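Local coordinates for protein putative fimbrium anchoring subunit Fim4B (Bacteroides ovatus, PDB 5CAG) that probably serves as an anchoring subunit that holds a fimbrium, a type of pilus, at the bacterial outer membrane, at residues 67-81 / 113-127. Numbering follows the deposited sequence.
Sequences GRYSVVVYNYNTESI and SPDSLYVLNIDELKI. With SO4 (sulfate ion), chain D.
V73 and L120, V71 and I122, Y69 and L125, and G67 and I127 face each other as antiparallel hydrogen-bonded pairs, each joined by two backbone bonds. Glycine suits position 67 because at its backbone angles (phi 148°) a CB would jam against the preceding carbonyl oxygen. Between Y69 and V71 the register slips by one residue, a beta bulge where the 113-127 chain turns a corner at D123. S70 suits this place: its short hydroxyl donates to D123 O, OG to O 2.6 Å.

Beyond V73-L120, the N75 side-chain amide carries the next bonds. Chi1 of 57° folds it toward the 116-118 backbone, where asparagine can both accept from Y118 N through OD1 (2.7 Å) and donate through ND2 to S116 O, acting like a strand's peptide group. Farther on, the D115 carboxylate gathers the backbone N-H groups of E79, S80 and I81: OD2 takes E79 N on its syn side (2.8 Å), while OD1 takes I81 N (3.1 Å) and, weakly, S80 N.

At the other end, R68 NH1 forms a salt bridge with E124 OE1 (2.8 Å), guanidinium and carboxylate planes 74° apart and the N-H bent; K44 also pairs with E124.

Apolar branches of V71, V73, L120, L125 and I127 share the face with Y69, whose CD2 touches I127 CD1 at 3.7 Å, the side chains crossing at about a right angle. W138 of strand 134-154 packs on V71, V73 and L120. In this antiparallel part of a FimB/Mfa2-family beta domain, probably transthyretin-related, strand 67-75 is flanked by strands 36-43 and 118-127, and the latter pairs onward with 134-154.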
ATOM      1  N   GLY A  67      -5.094  25.127 -17.205  1.00122.59           N
ATOM      2  CA  GLY A  67      -6.348  24.767 -16.552  1.00122.32           C
ATOM      3  C   GLY A  67      -6.182  24.271 -15.129  1.00122.43           C
ATOM      4  O   GLY A  67      -5.054  24.130 -14.640  1.00119.32           O
ATOM      5  N   ARG A  68      -7.322  24.027 -14.449  1.00119.14           N
ATOM      6  CA  ARG A  68      -7.366  23.490 -13.085  1.00116.02           C
ATOM      7  C   ARG A  68      -7.395  21.972 -13.157  1.00117.61           C
ATOM      8  O   ARG A  68      -8.233  21.400 -13.872  1.00120.14           O
ATOM      9  CB  ARG A  68      -8.587  24.000 -12.298  1.00118.44           C
ATOM     10  CG  ARG A  68      -8.557  25.457 -11.829  1.00130.94           C
ATOM     11  CD  ARG A  68      -9.706  25.778 -10.863  1.00146.01           C
ATOM     12  NE  ARG A  68     -10.996  25.218 -11.294  1.00163.00           N
ATOM     13  CZ  ARG A  68     -11.746  24.388 -10.571  1.00177.63           C
ATOM     14  NH1 ARG A  68     -11.372  24.037  -9.344  1.00156.92           N
ATOM     15  NH2 ARG A  68     -12.885  23.915 -11.063  1.00170.16           N
ATOM     16  N   TYR A  69      -6.487  21.322 -12.418  1.00109.13           N
ATOM     17  CA  TYR A  69      -6.353  19.869 -12.373  1.00106.59           C
ATOM     18  C   TYR A  69      -6.257  19.292 -10.974  1.00105.90           C
ATOM     19  O   TYR A  69      -5.998  20.000 -10.001  1.00106.16           O
ATOM     20  CB  TYR A  69      -5.059  19.434 -13.084  1.00107.13           C
ATOM     21  CG  TYR A  69      -4.969  19.801 -14.537  1.00113.13           C
ATOM     22  CD1 TYR A  69      -5.479  18.958 -15.521  1.00117.02           C
ATOM     23  CD2 TYR A  69      -4.313  20.956 -14.942  1.00115.75           C
ATOM     24  CE1 TYR A  69      -5.397  19.290 -16.871  1.00121.21           C
ATOM     25  CE2 TYR A  69      -4.229  21.304 -16.288  1.00120.16           C
ATOM     26  CZ  TYR A  69      -4.762  20.461 -17.251  1.00129.74           C
ATOM     27  OH  TYR A  69      -4.665  20.787 -18.576  1.00133.59           O
ATOM     28  N   SER A  70      -6.367  17.974 -10.907  1.00 97.85           N
ATOM     29  CA  SER A  70      -6.093  17.146  -9.749  1.00 93.65           C
ATOM     30  C   SER A  70      -4.913  16.295 -10.213  1.00 94.92           C
ATOM     31  O   SER A  70      -4.911  15.897 -11.377  1.00 96.58           O
ATOM     32  CB  SER A  70      -7.321  16.335  -9.362  1.00 96.02           C
ATOM     33  OG  SER A  70      -8.338  17.157  -8.817  1.00102.30           O
ATOM     34  N   VAL A  71      -3.864  16.108  -9.406  1.00 87.40           N
ATOM     35  CA  VAL A  71      -2.701  15.371  -9.919  1.00 85.72           C
ATOM     36  C   VAL A  71      -2.398  14.125  -9.076  1.00 87.36           C
ATOM     37  O   VAL A  71      -2.619  14.139  -7.856  1.00 87.69           O
ATOM     38  CB  VAL A  71      -1.445  16.294 -10.010  1.00 89.31           C
ATOM     39  CG1 VAL A  71      -0.265  15.584 -10.667  1.00 87.92           C
ATOM     40  CG2 VAL A  71      -1.755  17.585 -10.750  1.00 91.75           C
ATOM     41  N   VAL A  72      -1.865  13.070  -9.726  1.00 80.65           N
ATOM     42  CA  VAL A  72      -1.395  11.855  -9.051  1.00 78.58           C
ATOM     43  C   VAL A  72      -0.027  11.468  -9.625  1.00 85.37           C
ATOM     44  O   VAL A  72       0.196  11.574 -10.833  1.00 88.04           O
ATOM     45  CB  VAL A  72      -2.344  10.620  -9.030  1.00 80.74           C
ATOM     46  CG1 VAL A  72      -3.614  10.883  -8.246  1.00 80.79           C
ATOM     47  CG2 VAL A  72      -2.653  10.111 -10.425  1.00 82.03           C
ATOM     48  N   VAL A  73       0.892  11.050  -8.752  1.00 79.57           N
ATOM     49  CA  VAL A  73       2.212  10.574  -9.153  1.00 78.51           C
ATOM     50  C   VAL A  73       2.498   9.342  -8.343  1.00 82.99           C
ATOM     51  O   VAL A  73       2.523   9.420  -7.104  1.00 83.58           O
ATOM     52  CB  VAL A  73       3.366  11.592  -9.012  1.00 81.13           C
ATOM     53  CG1 VAL A  73       4.625  11.051  -9.679  1.00 80.29           C
ATOM     54  CG2 VAL A  73       2.995  12.947  -9.585  1.00 82.54           C
ATOM     55  N   TYR A  74       2.708   8.211  -9.009  1.00 76.89           N
ATOM     56  CA  TYR A  74       3.020   6.994  -8.285  1.00 74.12           C
ATOM     57  C   TYR A  74       4.050   6.183  -9.083  1.00 78.08           C
ATOM     58  O   TYR A  74       4.214   6.423 -10.278  1.00 78.24           O
ATOM     59  CB  TYR A  74       1.737   6.202  -7.987  1.00 74.90           C
ATOM     60  CG  TYR A  74       1.053   5.644  -9.219  1.00 78.70           C
ATOM     61  CD1 TYR A  74       1.403   4.401  -9.732  1.00 80.19           C
ATOM     62  CD2 TYR A  74       0.034   6.349  -9.855  1.00 82.11           C
ATOM     63  CE1 TYR A  74       0.777   3.883 -10.863  1.00 83.99           C
ATOM     64  CE2 TYR A  74      -0.590   5.846 -11.005  1.00 85.30           C
ATOM     65  CZ  TYR A  74      -0.210   4.611 -11.508  1.00 93.95           C
ATOM     66  OH  TYR A  74      -0.812   4.078 -12.625  1.00 99.33           O
ATOM     67  N   ASN A  75       4.759   5.256  -8.423  1.00 73.82           N
ATOM     68  CA  ASN A  75       5.734   4.409  -9.100  1.00 74.38           C
ATOM     69  C   ASN A  75       4.995   3.260  -9.804  1.00 82.66           C
ATOM     70  O   ASN A  75       4.147   2.575  -9.211  1.00 80.97           O
ATOM     71  CB  ASN A  75       6.791   3.913  -8.135  1.00 69.79           C
ATOM     72  CG  ASN A  75       6.263   3.162  -6.944  1.00 84.32           C
ATOM     73  OD1 ASN A  75       5.449   3.664  -6.150  1.00 77.24           O
ATOM     74  ND2 ASN A  75       6.760   1.946  -6.790  1.00 73.28           N
ATOM     75  N   TYR A  76       5.300   3.068 -11.089  1.00 83.83           N
ATOM     76  CA  TYR A  76       4.557   2.094 -11.866  1.00 85.49           C
ATOM     77  C   TYR A  76       4.988   0.674 -11.662  1.00 95.63           C
ATOM     78  O   TYR A  76       4.096  -0.165 -11.555  1.00 98.12           O
ATOM     79  CB  TYR A  76       4.526   2.407 -13.379  1.00 87.22           C
ATOM     80  CG  TYR A  76       5.848   2.669 -14.067  1.00 87.49           C
ATOM     81  CD1 TYR A  76       6.643   1.620 -14.511  1.00 88.91           C
ATOM     82  CD2 TYR A  76       6.233   3.961 -14.408  1.00 89.31           C
ATOM     83  CE1 TYR A  76       7.842   1.849 -15.182  1.00 89.34           C
ATOM     84  CE2 TYR A  76       7.401   4.201 -15.130  1.00 92.18           C
ATOM     85  CZ  TYR A  76       8.215   3.140 -15.500  1.00 99.43           C
ATOM     86  OH  TYR A  76       9.382   3.350 -16.201  1.00104.26           O
ATOM     87  N   ASN A  77       6.296   0.372 -11.639  1.00 94.12           N
ATOM     88  CA  ASN A  77       6.710  -1.032 -11.599  1.00 95.71           C
ATOM     89  C   ASN A  77       6.712  -1.616 -10.211  1.00 97.32           C
ATOM     90  O   ASN A  77       7.663  -1.373  -9.457  1.00 98.28           O
ATOM     91  CB  ASN A  77       8.083  -1.220 -12.245  1.00107.07           C
ATOM     92  CG  ASN A  77       8.218  -2.498 -13.037  1.00146.87           C
ATOM     93  OD1 ASN A  77       7.303  -2.916 -13.772  1.00145.49           O
ATOM     94  ND2 ASN A  77       9.399  -3.106 -12.950  1.00140.92           N
ATOM     95  N   THR A  78       5.637  -2.375  -9.879  1.00 90.61           N
ATOM     96  CA  THR A  78       5.431  -3.052  -8.592  1.00 88.40           C
ATOM     97  C   THR A  78       4.985  -4.468  -8.813  1.00 96.29           C
ATOM     98  O   THR A  78       4.251  -4.740  -9.770  1.00 99.48           O
ATOM     99  CB  THR A  78       4.437  -2.331  -7.639  1.00 84.94           C
ATOM    100  OG1 THR A  78       3.274  -1.850  -8.299  1.00 77.41           O
ATOM    101  CG2 THR A  78       5.069  -1.221  -6.897  1.00 85.64           C
ATOM    102  N   GLU A  79       5.391  -5.361  -7.901  1.00 91.93           N
ATOM    103  CA  GLU A  79       5.078  -6.784  -7.920  1.00 92.78           C
ATOM    104  C   GLU A  79       3.634  -7.074  -7.519  1.00 94.20           C
ATOM    105  O   GLU A  79       2.800  -7.414  -8.360  1.00 96.46           O
ATOM    106  CB  GLU A  79       6.035  -7.544  -6.968  1.00 94.47           C
ATOM    107  CG  GLU A  79       7.463  -7.632  -7.480  1.00114.70           C
ATOM    108  CD  GLU A  79       7.581  -8.270  -8.851  1.00151.51           C
ATOM    109  OE1 GLU A  79       7.268  -9.479  -8.965  1.00162.99           O
ATOM    110  OE2 GLU A  79       7.914  -7.548  -9.820  1.00146.08           O
ATOM    111  N   SER A  80       3.369  -6.982  -6.222  1.00 86.96           N
ATOM    112  CA  SER A  80       2.110  -7.298  -5.573  1.00 85.96           C
ATOM    113  C   SER A  80       1.019  -6.300  -5.915  1.00 86.05           C
ATOM    114  O   SER A  80      -0.139  -6.703  -6.104  1.00 86.71           O
ATOM    115  CB  SER A  80       2.304  -7.323  -4.053  1.00 91.06           C
ATOM    116  OG  SER A  80       3.414  -8.101  -3.623  1.00106.40           O
ATOM    117  N   ILE A  81       1.387  -4.998  -5.951  1.00 78.49           N
ATOM    118  CA  ILE A  81       0.462  -3.887  -6.152  1.00 77.30           C
ATOM    119  C   ILE A  81       0.027  -3.787  -7.575  1.00 82.85           C
ATOM    120  O   ILE A  81       0.835  -3.837  -8.512  1.00 84.67           O
ATOM    121  CB  ILE A  81       0.993  -2.526  -5.638  1.00 78.85           C
ATOM    122  CG1 ILE A  81       1.261  -2.597  -4.116  1.00 76.99           C
ATOM    123  CG2 ILE A  81      -0.021  -1.408  -5.920  1.00 80.22           C
ATOM    124  CD1 ILE A  81       1.994  -1.519  -3.607  1.00 78.30           C
ATOM    125  N   SER A 113       0.706  -9.074   0.639  1.00 78.65           N
ATOM    126  CA  SER A 113       1.191  -7.850   1.306  1.00 77.58           C
ATOM    127  C   SER A 113       1.689  -6.884   0.242  1.00 79.82           C
ATOM    128  O   SER A 113       2.288  -7.325  -0.746  1.00 79.31           O
ATOM    129  CB  SER A 113       2.292  -8.131   2.331  1.00 80.42           C
ATOM    130  OG  SER A 113       2.695  -9.492   2.364  1.00 90.96           O
ATOM    131  N   PRO A 114       1.349  -5.585   0.363  1.00 74.86           N
ATOM    132  CA  PRO A 114       1.734  -4.631  -0.675  1.00 73.86           C
ATOM    133  C   PRO A 114       3.216  -4.327  -0.662  1.00 77.51           C
ATOM    134  O   PRO A 114       3.783  -4.160   0.408  1.00 76.74           O
ATOM    135  CB  PRO A 114       0.913  -3.398  -0.318  1.00 75.54           C
ATOM    136  CG  PRO A 114       0.702  -3.487   1.124  1.00 79.91           C
ATOM    137  CD  PRO A 114       0.537  -4.931   1.407  1.00 76.12           C
ATOM    138  N   ASP A 115       3.852  -4.266  -1.854  1.00 75.35           N
ATOM    139  CA  ASP A 115       5.268  -3.906  -1.937  1.00 74.84           C
ATOM    140  C   ASP A 115       5.377  -2.363  -1.890  1.00 80.19           C
ATOM    141  O   ASP A 115       4.372  -1.711  -1.587  1.00 80.31           O
ATOM    142  CB  ASP A 115       5.998  -4.548  -3.123  1.00 76.73           C
ATOM    143  CG  ASP A 115       5.405  -4.371  -4.490  1.00 85.75           C
ATOM    144  OD1 ASP A 115       4.164  -4.495  -4.622  1.00 84.36           O
ATOM    145  OD2 ASP A 115       6.189  -4.217  -5.451  1.00 96.84           O
ATOM    146  N   SER A 116       6.574  -1.774  -2.067  1.00 76.25           N
ATOM    147  CA  SER A 116       6.692  -0.334  -1.857  1.00 75.29           C
ATOM    148  C   SER A 116       5.969   0.515  -2.910  1.00 76.38           C
ATOM    149  O   SER A 116       6.122   0.302  -4.109  1.00 76.31           O
ATOM    150  CB  SER A 116       8.148   0.075  -1.726  1.00 80.07           C
ATOM    151  OG  SER A 116       8.678  -0.587  -0.587  1.00 92.99           O
ATOM    152  N   LEU A 117       5.118   1.442  -2.419  1.00 70.80           N
ATOM    153  CA  LEU A 117       4.364   2.410  -3.229  1.00 69.07           C
ATOM    154  C   LEU A 117       4.653   3.811  -2.711  1.00 72.27           C
ATOM    155  O   LEU A 117       4.689   4.031  -1.485  1.00 71.37           O
ATOM    156  CB  LEU A 117       2.854   2.125  -3.246  1.00 67.75           C
ATOM    157  CG  LEU A 117       1.996   2.971  -4.160  1.00 70.65           C
ATOM    158  CD1 LEU A 117       2.201   2.631  -5.648  1.00 69.58           C
ATOM    159  CD2 LEU A 117       0.590   2.807  -3.798  1.00 72.86           C
ATOM    160  N   TYR A 118       4.951   4.723  -3.662  1.00 68.19           N
ATOM    161  CA  TYR A 118       5.271   6.122  -3.409  1.00 68.32           C
ATOM    162  C   TYR A 118       4.243   6.965  -4.107  1.00 74.18           C
ATOM    163  O   TYR A 118       4.002   6.776  -5.295  1.00 76.35           O
ATOM    164  CB  TYR A 118       6.691   6.464  -3.855  1.00 69.44           C
ATOM    165  CG  TYR A 118       7.719   5.516  -3.292  1.00 70.48           C
ATOM    166  CD1 TYR A 118       8.170   5.638  -1.980  1.00 71.50           C
ATOM    167  CD2 TYR A 118       8.218   4.469  -4.059  1.00 71.74           C
ATOM    168  CE1 TYR A 118       9.110   4.749  -1.455  1.00 72.99           C
ATOM    169  CE2 TYR A 118       9.138   3.561  -3.537  1.00 72.35           C
ATOM    170  CZ  TYR A 118       9.584   3.703  -2.238  1.00 79.37           C
ATOM    171  OH  TYR A 118      10.510   2.796  -1.773  1.00 80.67           O
ATOM    172  N   VAL A 119       3.536   7.795  -3.355  1.00 70.06           N
ATOM    173  CA  VAL A 119       2.447   8.568  -3.924  1.00 70.76           C
ATOM    174  C   VAL A 119       2.584  10.047  -3.588  1.00 75.81           C
ATOM    175  O   VAL A 119       3.065  10.420  -2.514  1.00 75.24           O
ATOM    176  CB  VAL A 119       1.070   7.998  -3.442  1.00 73.82           C
ATOM    177  CG1 VAL A 119      -0.104   8.937  -3.744  1.00 74.92           C
ATOM    178  CG2 VAL A 119       0.800   6.632  -4.044  1.00 73.20           C
ATOM    179  N   LEU A 120       2.134  10.871  -4.544  1.00 73.50           N
ATOM    180  CA  LEU A 120       1.889  12.295  -4.434  1.00 74.80           C
ATOM    181  C   LEU A 120       0.510  12.553  -5.021  1.00 82.76           C
ATOM    182  O   LEU A 120       0.238  12.120  -6.150  1.00 83.90           O
ATOM    183  CB  LEU A 120       2.949  13.177  -5.098  1.00 75.14           C
ATOM    184  CG  LEU A 120       2.537  14.651  -5.231  1.00 80.93           C
ATOM    185  CD1 LEU A 120       2.499  15.338  -3.887  1.00 81.81           C
ATOM    186  CD2 LEU A 120       3.415  15.382  -6.181  1.00 82.85           C
ATOM    187  N   ASN A 121      -0.374  13.201  -4.252  1.00 80.97           N
ATOM    188  CA  ASN A 121      -1.692  13.546  -4.780  1.00 83.34           C
ATOM    189  C   ASN A 121      -2.055  14.965  -4.352  1.00 91.24           C
ATOM    190  O   ASN A 121      -2.026  15.292  -3.153  1.00 92.38           O
ATOM    191  CB  ASN A 121      -2.775  12.537  -4.417  1.00 81.38           C
ATOM    192  CG  ASN A 121      -3.152  12.493  -2.973  1.00 97.42           C
ATOM    193  OD1 ASN A 121      -2.436  11.935  -2.126  1.00 97.21           O
ATOM    194  ND2 ASN A 121      -4.313  13.047  -2.683  1.00 86.34           N
ATOM    195  N   ILE A 122      -2.284  15.831  -5.363  1.00 87.59           N
ATOM    196  CA  ILE A 122      -2.650  17.240  -5.199  1.00 87.69           C
ATOM    197  C   ILE A 122      -4.107  17.347  -5.612  1.00 94.52           C
ATOM    198  O   ILE A 122      -4.425  16.960  -6.742  1.00 96.41           O
ATOM    199  CB  ILE A 122      -1.728  18.157  -6.045  1.00 89.83           C
ATOM    200  CG1 ILE A 122      -0.247  17.946  -5.707  1.00 87.29           C
ATOM    201  CG2 ILE A 122      -2.133  19.615  -5.899  1.00 92.80           C
ATOM    202  CD1 ILE A 122       0.711  18.298  -6.831  1.00 90.84           C
ATOM    203  N   ASP A 123      -5.003  17.785  -4.699  1.00 90.73           N
ATOM    204  CA  ASP A 123      -6.425  17.900  -5.026  1.00 92.64           C
ATOM    205  C   ASP A 123      -6.657  19.000  -6.063  1.00101.73           C
ATOM    206  O   ASP A 123      -7.508  18.827  -6.937  1.00104.53           O
ATOM    207  CB  ASP A 123      -7.289  18.146  -3.787  1.00 94.80           C
ATOM    208  CG  ASP A 123      -7.465  16.982  -2.827  1.00101.25           C
ATOM    209  OD1 ASP A 123      -7.231  15.806  -3.247  1.00 99.66           O
ATOM    210  OD2 ASP A 123      -7.900  17.228  -1.678  1.00106.10           O
ATOM    211  N   GLU A 124      -5.906  20.123  -5.985  1.00 98.70           N
ATOM    212  CA  GLU A 124      -6.045  21.200  -6.968  1.00100.29           C
ATOM    213  C   GLU A 124      -4.729  21.924  -7.235  1.00100.66           C
ATOM    214  O   GLU A 124      -4.117  22.467  -6.303  1.00 99.61           O
ATOM    215  CB  GLU A 124      -7.131  22.220  -6.596  1.00104.60           C
ATOM    216  CG  GLU A 124      -7.583  22.975  -7.833  1.00117.97           C
ATOM    217  CD  GLU A 124      -8.509  24.149  -7.615  1.00140.19           C
ATOM    218  OE1 GLU A 124      -9.654  23.937  -7.153  1.00145.85           O
ATOM    219  OE2 GLU A 124      -8.110  25.277  -7.981  1.00125.84           O
ATOM    220  N   LEU A 125      -4.338  21.937  -8.539  1.00 94.01           N
ATOM    221  CA  LEU A 125      -3.177  22.603  -9.127  1.00 92.13           C
ATOM    222  C   LEU A 125      -3.639  23.380 -10.353  1.00100.95           C
ATOM    223  O   LEU A 125      -4.262  22.792 -11.234  1.00101.97           O
ATOM    224  CB  LEU A 125      -2.082  21.587  -9.500  1.00 88.68           C
ATOM    225  CG  LEU A 125      -0.773  22.160 -10.054  1.00 91.45           C
ATOM    226  CD1 LEU A 125       0.011  22.862  -8.979  1.00 90.74           C
ATOM    227  CD2 LEU A 125       0.086  21.084 -10.653  1.00 89.87           C
ATOM    228  N   LYS A 126      -3.358  24.699 -10.407  1.00100.05           N
ATOM    229  CA  LYS A 126      -3.778  25.560 -11.518  1.00102.96           C
ATOM    230  C   LYS A 126      -2.569  25.914 -12.407  1.00107.85           C
ATOM    231  O   LYS A 126      -1.767  26.787 -12.049  1.00107.03           O
ATOM    232  CB  LYS A 126      -4.485  26.829 -10.973  1.00107.49           C
ATOM    233  CG  LYS A 126      -5.164  27.726 -12.013  1.00122.64           C
ATOM    234  CD  LYS A 126      -5.862  28.914 -11.352  1.00130.70           C
ATOM    235  CE  LYS A 126      -6.321  29.977 -12.325  1.00139.94           C
ATOM    236  NZ  LYS A 126      -6.628  31.270 -11.634  1.00145.22           N
ATOM    237  N   ILE A 127      -2.445  25.226 -13.564  1.00106.01           N
ATOM    238  CA  ILE A 127      -1.391  25.506 -14.543  1.00107.52           C
ATOM    239  C   ILE A 127      -1.844  26.729 -15.337  1.00118.84           C
ATOM    240  O   ILE A 127      -2.859  26.674 -16.034  1.00121.39           O
ATOM    241  CB  ILE A 127      -1.050  24.277 -15.444  1.00109.67           C
ATOM    242  CG1 ILE A 127      -0.166  23.287 -14.701  1.00106.23           C
ATOM    243  CG2 ILE A 127      -0.368  24.673 -16.757  1.00112.64           C
ATOM    244  CD1 ILE A 127      -0.906  22.233 -14.124  1.00114.82           C
TER
HETATM  245  S   SO4 D 403      12.963   1.449   1.407  1.00207.07           S
HETATM  246  O1  SO4 D 403      12.837   0.185   0.668  1.00206.72           O
HETATM  247  O2  SO4 D 403      14.189   2.138   1.022  1.00206.24           O
HETATM  248  O3  SO4 D 403      11.799   2.297   1.121  1.00206.71           O
HETATM  249  O4  SO4 D 403      13.028   1.176   2.840  1.00207.80           O